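PDB 3U2A: GGDEF family protein from Caulobacter vibrioides, which is a GGDEF family protein whose modelled part folds as a PdeA-like PAS domain. Local coordinates for residues A57-L62 with A86-R91. Sequence-based numbering, arbitrary orientation.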
ATOM      1  N   ALA A  57      -6.267  -6.557  22.051  1.00 14.60           N
ATOM      2  CA  ALA A  57      -5.350  -6.551  23.196  1.00 15.47           C
ATOM      3  C   ALA A  57      -3.898  -6.784  22.791  1.00 16.25           C
ATOM      4  O   ALA A  57      -3.003  -6.111  23.304  1.00 14.26           O
ATOM      5  CB  ALA A  57      -5.783  -7.560  24.240  1.00 17.24           C
ATOM      6  N   ALA A  58      -3.669  -7.721  21.868  1.00 14.93           N
ATOM      7  CA  ALA A  58      -2.331  -8.012  21.355  1.00 15.79           C
ATOM      8  C   ALA A  58      -1.749  -6.795  20.624  1.00 15.43           C
ATOM      9  O   ALA A  58      -0.563  -6.475  20.761  1.00 14.25           O
ATOM     10  CB  ALA A  58      -2.361  -9.240  20.440  1.00 16.81           C
ATOM     11  N   PHE A  59      -2.602  -6.133  19.848  1.00 14.47           N
ATOM     12  CA  PHE A  59      -2.258  -4.926  19.115  1.00 15.40           C
ATOM     13  C   PHE A  59      -1.802  -3.822  20.090  1.00 16.07           C
ATOM     14  O   PHE A  59      -0.708  -3.251  19.932  1.00 13.52           O
ATOM     15  CB  PHE A  59      -3.470  -4.499  18.276  1.00 15.00           C
ATOM     16  CG  PHE A  59      -3.317  -3.168  17.570  1.00 15.69           C
ATOM     17  CD1 PHE A  59      -2.784  -3.105  16.287  1.00 19.61           C
ATOM     18  CD2 PHE A  59      -3.744  -1.983  18.178  1.00 17.78           C
ATOM     19  CE1 PHE A  59      -2.667  -1.883  15.615  1.00 16.85           C
ATOM     20  CE2 PHE A  59      -3.625  -0.766  17.522  1.00 19.41           C
ATOM     21  CZ  PHE A  59      -3.085  -0.716  16.238  1.00 16.22           C
ATOM     22  N   ARG A  60      -2.618  -3.542  21.105  1.00 14.43           N
ATOM     23  CA  ARG A  60      -2.273  -2.503  22.102  1.00 14.04           C
ATOM     24  C   ARG A  60      -0.977  -2.825  22.838  1.00 18.05           C
ATOM     25  O   ARG A  60      -0.164  -1.927  23.101  1.00 17.46           O
ATOM     26  CB  ARG A  60      -3.388  -2.335  23.113  1.00 15.60           C
ATOM     27  CG  ARG A  60      -4.676  -1.828  22.537  1.00 17.80           C
ATOM     28  CD  ARG A  60      -5.721  -1.730  23.624  1.00 22.63           C
ATOM     29  NE  ARG A  60      -7.025  -1.404  23.060  1.00 24.05           N
ATOM     30  CZ  ARG A  60      -8.065  -2.233  23.041  1.00 26.38           C
ATOM     31  NH1 ARG A  60      -7.979  -3.443  23.581  1.00 26.12           N
ATOM     32  NH2 ARG A  60      -9.204  -1.838  22.495  1.00 27.00           N
ATOM     33  N   ALA A  61      -0.782  -4.106  23.151  1.00 16.69           N
ATOM     34  CA  ALA A  61       0.378  -4.570  23.908  1.00 18.29           C
ATOM     35  C   ALA A  61       1.690  -4.399  23.140  1.00 17.35           C
ATOM     36  O   ALA A  61       2.746  -4.235  23.740  1.00 19.12           O
ATOM     37  CB  ALA A  61       0.191  -6.029  24.336  1.00 17.35           C
ATOM     38  N   LEU A  62       1.616  -4.420  21.816  1.00 15.83           N
ATOM     39  CA  LEU A  62       2.798  -4.284  20.983  1.00 17.11           C
ATOM     40  C   LEU A  62       3.224  -2.828  20.786  1.00 14.33           C
ATOM     41  O   LEU A  62       4.398  -2.559  20.552  1.00 16.24           O
ATOM     42  CB  LEU A  62       2.596  -4.980  19.627  1.00 17.52           C
ATOM     43  CG  LEU A  62       3.883  -5.248  18.820  1.00 21.16           C
ATOM     44  CD1 LEU A  62       4.801  -6.243  19.524  1.00 27.79           C
ATOM     45  CD2 LEU A  62       3.563  -5.717  17.418  1.00 21.37           C
ATOM     46  N   ALA A  86      -3.293   7.324  11.795  1.00 16.37           N
ATOM     47  CA  ALA A  86      -2.593   7.162  13.057  1.00 16.32           C
ATOM     48  C   ALA A  86      -1.122   6.931  12.803  1.00 15.03           C
ATOM     49  O   ALA A  86      -0.729   6.411  11.753  1.00 15.60           O
ATOM     50  CB  ALA A  86      -3.189   6.000  13.863  1.00 17.22           C
ATOM     51  N   ARG A  87      -0.299   7.314  13.771  1.00 13.67           N
ATOM     52  CA  ARG A  87       1.119   7.009  13.686  1.00 16.63           C
ATOM     53  C   ARG A  87       1.643   6.661  15.063  1.00 17.62           C
ATOM     54  O   ARG A  87       1.381   7.376  16.021  1.00 16.80           O
ATOM     55  CB  ARG A  87       1.914   8.161  13.055  1.00 22.59           C
ATOM     56  CG  ARG A  87       1.739   9.525  13.671  1.00 29.80           C
ATOM     57  CD  ARG A  87       2.590  10.558  12.922  1.00 39.88           C
ATOM     58  NE  ARG A  87       4.022  10.268  13.020  1.00 44.12           N
ATOM     59  CZ  ARG A  87       4.828  10.756  13.961  1.00 49.76           C
ATOM     60  NH1 ARG A  87       4.351  11.569  14.897  1.00 55.49           N
ATOM     61  NH2 ARG A  87       6.114  10.432  13.970  1.00 50.19           N
ATOM     62  N   PHE A  88       2.354   5.550  15.165  1.00 15.63           N
ATOM     63  CA  PHE A  88       2.889   5.126  16.457  1.00 14.51           C
ATOM     64  C   PHE A  88       4.018   4.135  16.268  1.00 16.85           C
ATOM     65  O   PHE A  88       4.192   3.576  15.176  1.00 16.00           O
ATOM     66  CB  PHE A  88       1.797   4.531  17.367  1.00 15.43           C
ATOM     67  CG  PHE A  88       1.132   3.281  16.823  1.00 14.71           C
ATOM     68  CD1 PHE A  88       0.033   3.375  15.962  1.00 16.89           C
ATOM     69  CD2 PHE A  88       1.568   2.022  17.211  1.00 18.31           C
ATOM     70  CE1 PHE A  88      -0.598   2.229  15.475  1.00 15.96           C
ATOM     71  CE2 PHE A  88       0.942   0.862  16.719  1.00 18.69           C
ATOM     72  CZ  PHE A  88      -0.137   0.977  15.854  1.00 13.71           C
ATOM     73  N   ARG A  89       4.785   3.925  17.337  1.00 17.93           N
ATOM     74  CA  ARG A  89       5.898   2.993  17.305  1.00 19.69           C
ATOM     75  C   ARG A  89       5.459   1.709  17.966  1.00 19.68           C
ATOM     76  O   ARG A  89       4.620   1.740  18.861  1.00 17.57           O
ATOM     77  CB  ARG A  89       7.092   3.562  18.056  1.00 19.20           C
ATOM     78  CG  ARG A  89       7.660   4.822  17.451  1.00 25.16           C
ATOM     79  CD  ARG A  89       8.508   5.587  18.453  1.00 26.51           C
ATOM     80  NE  ARG A  89       7.702   6.222  19.495  1.00 22.36           N
ATOM     81  CZ  ARG A  89       8.184   6.989  20.461  1.00 20.51           C
ATOM     82  NH1 ARG A  89       9.483   7.234  20.535  1.00 26.91           N
ATOM     83  NH2 ARG A  89       7.364   7.515  21.357  1.00 21.76           N
ATOM     84  N   VAL A  90       6.020   0.590  17.517  1.00 20.28           N
ATOM     85  CA  VAL A  90       5.838  -0.690  18.204  1.00 21.57           C
ATOM     86  C   VAL A  90       7.165  -1.103  18.820  1.00 20.01           C
ATOM     87  O   VAL A  90       8.201  -0.500  18.517  1.00 20.68           O
ATOM     88  CB  VAL A  90       5.305  -1.813  17.266  1.00 22.64           C
ATOM     89  CG1 VAL A  90       3.858  -1.528  16.861  1.00 22.25           C
ATOM     90  CG2 VAL A  90       6.209  -1.975  16.033  1.00 23.88           C
ATOM     91  N   ARG A  91       7.137  -2.120  19.682  1.00 23.16           N
ATOM     92  CA  ARG A  91       8.360  -2.668  20.288  1.00 23.89           C
ATOM     93  C   ARG A  91       9.384  -2.960  19.197  1.00 24.23           C
ATOM     94  O   ARG A  91       9.049  -3.552  18.169  1.00 26.21           O
ATOM     95  CB  ARG A  91       8.066  -3.953  21.078  1.00 27.57           C
ATOM     96  CG  ARG A  91       6.808  -3.937  21.963  1.00 36.02           C
ATOM     97  CD  ARG A  91       6.824  -2.852  23.037  1.00 35.79           C
ATOM     98  NE  ARG A  91       5.593  -2.844  23.833  1.00 32.28           N
ATOM     99  CZ  ARG A  91       5.528  -3.117  25.132  1.00 41.89           C
ATOM    100  NH1 ARG A  91       6.627  -3.409  25.817  1.00 48.60           N
ATOM    101  NH2 ARG A  91       4.364  -3.088  25.757  1.00 44.39           N
TER
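At the last turn of helix 56-62 the carbonyl of Leu62 accepts the backbone N-H of Arg91, with Arg91 N to Leu62 O at 2.9 Å and the donor nearly in line with the C=O bond (173°). CA of Val90 lies 3.3 Å from O of Leu62, a CA-H...O contact, so two successive residues of the loop converge on one carbonyl. Beside this bond, CG of Leu62 rests against CB of Val90 at 4.0 Å. Bent at chi2 (-60°), the Arg91 chain runs past Leu62 in the opposite direction: its CG passes CD1 of Leu62 at 3.9 Å, and its NH2 makes a weak hydrogen bond of 2.8 Å to O of Ala61. The stronger hold is NE of Arg91, hydrogen-bonded to O of Ala63; Ala61 O also takes a weak bond from Arg68. Deeper in, Phe59 and Phe88 meet CZ to CZ at 3.4 Å, their ring planes 75° apart. Trp98 of strand 98-102 joins this buried aromatic cluster, stacking on Phe88 and meeting Phe59 edge-to-face. Ala71 and Leu75 of helix 68-75 also touch Phe59. The contact joins helix 56-62 to the loop leaving strand 83-86, an outermost strand of the antiparallel PAS sheet within this chain.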